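Local coordinates for oligopeptide ABC transporter OppAIV (Borrelia burgdorferi B31, PDB 4GL8), which probably binds oligopeptides outside the cytoplasmic membrane and delivers them to an ABC transporter for uptake, at residues D245-A250 / T378-R383. Residues are numbered along the deposited sequence; the frame is centred on the assembly and turned at random.
Sequences DNSITA and TSDSQR
Thr378 and Asp245 touch in the loops just before the N-terminal ends of two helices, 380-397 and 247-255, near the protein surface, within the solute-binding fold of an OppA-type peptide receptor. The two side chains cross at about a right angle. Thr378 suits this place because its branches divide the work: methyl CG2, anti to the backbone N, packs 3.5 Å from Asp245 OD2, while OG1 is hydrogen-bonded to Asn405 ND2. OD1 of Asp245 is hydrogen-bonded to Ser38 OG.

Ser379 is the N-cap of helix 380-397, a position for a short polar side chain that can fold back on the backbone; its OG accepts from Gln382 N in a nearly straight bond (3.0 Å, 166°). Asn246 is likewise the N-cap of the other helix, but Thr249 N meets its OD1 from above the carbonyl plane.

Asp380 carries the polar link between the helices. Its OD2 accepts from Ser247 OG at 2.9 Å through the anti lone pair and, more weakly, from Ser247 N at 3.1 Å. The carboxylate thus lies at the positive end of helix 247-255, where a negative charge is probably stabilised. Further along, Gln382 packs on the backbone of the bound peptide. In one of its two modelled conformers, and so only tentatively, Arg383 curls back to form a salt bridge with Asp380, NH1 and NH2 both approaching the single oxygen OD1 end-on.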
loop_
_atom_site.group_PDB
_atom_site.type_symbol
_atom_site.label_atom_id
_atom_site.label_comp_id
_atom_site.label_asym_id
_atom_site.label_seq_id
_atom_site.Cartn_x
_atom_site.Cartn_y
_atom_site.Cartn_z
ATOM N N ASP A 245 -8.948 -13.501 9.938
ATOM C CA ASP A 245 -7.530 -13.446 10.315
ATOM C C ASP A 245 -6.931 -14.842 10.469
ATOM O O ASP A 245 -5.704 -14.994 10.565
ATOM C CB ASP A 245 -7.402 -12.752 11.687
ATOM C CG ASP A 245 -7.856 -11.305 11.659
ATOM O OD1 ASP A 245 -7.834 -10.709 10.560
ATOM O OD2 ASP A 245 -8.225 -10.755 12.727
ATOM N N ASN A 246 -7.803 -15.844 10.531
ATOM C CA ASN A 246 -7.401 -17.226 10.748
ATOM C C ASN A 246 -7.121 -17.963 9.413
ATOM O O ASN A 246 -8.026 -18.513 8.788
ATOM C CB ASN A 246 -8.494 -17.938 11.569
ATOM C CG ASN A 246 -8.079 -19.317 12.048
ATOM O OD1 ASN A 246 -7.491 -20.118 11.310
ATOM N ND2 ASN A 246 -8.408 -19.612 13.291
ATOM N N SER A 247 -5.854 -17.986 9.000
ATOM C CA SER A 247 -5.451 -18.681 7.779
ATOM C C SER A 247 -5.879 -20.163 7.729
ATOM O O SER A 247 -6.161 -20.674 6.649
ATOM C CB SER A 247 -3.933 -18.573 7.558
ATOM O OG SER A 247 -3.214 -19.481 8.365
ATOM N N ILE A 248 -5.943 -20.843 8.871
ATOM C CA ILE A 248 -6.363 -22.248 8.911
ATOM C C ILE A 248 -7.832 -22.378 8.585
ATOM O O ILE A 248 -8.228 -23.332 7.954
ATOM C CB ILE A 248 -6.111 -22.927 10.292
ATOM C CG1 ILE A 248 -4.602 -23.051 10.569
ATOM C CG2 ILE A 248 -6.758 -24.327 10.358
ATOM C CD1 ILE A 248 -3.862 -23.989 9.618
ATOM N N THR A 249 -8.649 -21.440 9.041
ATOM C CA THR A 249 -10.071 -21.490 8.740
ATOM C C THR A 249 -10.234 -21.307 7.243
ATOM O O THR A 249 -10.888 -22.104 6.570
ATOM C CB THR A 249 -10.812 -20.363 9.454
ATOM O OG1 THR A 249 -10.622 -20.514 10.865
ATOM C CG2 THR A 249 -12.305 -20.388 9.106
ATOM N N ALA A 250 -9.607 -20.254 6.738
ATOM C CA ALA A 250 -9.567 -19.994 5.306
ATOM C C ALA A 250 -9.068 -21.208 4.499
ATOM O O ALA A 250 -9.642 -21.547 3.456
ATOM C CB ALA A 250 -8.690 -18.771 5.029
ATOM N N THR A 378 -3.161 -8.685 13.675
ATOM C CA THR A 378 -3.603 -10.065 13.868
ATOM C C THR A 378 -3.424 -10.773 12.530
ATOM O O THR A 378 -3.963 -10.343 11.490
ATOM C CB THR A 378 -5.083 -10.129 14.285
ATOM O OG1 THR A 378 -5.328 -9.190 15.334
ATOM C CG2 THR A 378 -5.510 -11.574 14.744
ATOM N N SER A 379 -2.654 -11.840 12.554
ATOM C CA SER A 379 -2.306 -12.580 11.357
ATOM C C SER A 379 -1.389 -13.678 11.818
ATOM O O SER A 379 -0.466 -13.419 12.588
ATOM C CB SER A 379 -1.534 -11.710 10.355
ATOM O OG SER A 379 -0.611 -12.484 9.596
ATOM N N ASP A 380 -1.638 -14.882 11.346
ATOM C CA ASP A 380 -0.770 -16.036 11.643
ATOM C C ASP A 380 0.660 -15.852 11.150
ATOM O O ASP A 380 1.618 -16.174 11.848
ATOM C CB ASP A 380 -1.365 -17.279 11.004
ATOM C CG ASP A 380 -2.655 -17.701 11.666
ATOM O OD1 ASP A 380 -2.819 -17.370 12.859
ATOM O OD2 ASP A 380 -3.472 -18.382 11.018
ATOM N N SER A 381 0.798 -15.321 9.950
ATOM C CA SER A 381 2.123 -15.023 9.417
ATOM C C SER A 381 2.887 -14.014 10.296
ATOM O O SER A 381 4.056 -14.233 10.660
ATOM C CB SER A 381 2.022 -14.494 7.973
ATOM O OG SER A 381 3.168 -14.919 7.223
ATOM N N GLN A 382 2.213 -12.922 10.655
ATOM C CA GLN A 382 2.870 -11.822 11.350
ATOM C C GLN A 382 3.266 -12.245 12.734
ATOM O O GLN A 382 4.337 -11.840 13.225
ATOM C CB GLN A 382 2.008 -10.577 11.400
ATOM C CG GLN A 382 1.780 -9.946 10.039
ATOM C CD GLN A 382 3.067 -9.699 9.264
ATOM O OE1 GLN A 382 4.109 -9.344 9.824
ATOM N NE2 GLN A 382 2.994 -9.876 7.975
ATOM N N ARG A 383 2.455 -13.105 13.342
ATOM C CA ARG A 383 2.756 -13.661 14.647
ATOM C C ARG A 383 4.080 -14.414 14.624
ATOM O O ARG A 383 4.925 -14.236 15.499
ATOM C CB ARG A 383 1.628 -14.609 15.069
ATOM C CG ARG A 383 1.829 -15.279 16.421
ATOM C CD ARG A 383 0.551 -15.949 16.893
ATOM N NE ARG A 383 0.207 -17.128 16.093
ATOM C CZ ARG A 383 -0.818 -17.198 15.248
ATOM N NH1 ARG A 383 -1.629 -16.160 15.076
ATOM N NH2 ARG A 383 -1.040 -18.322 14.584
#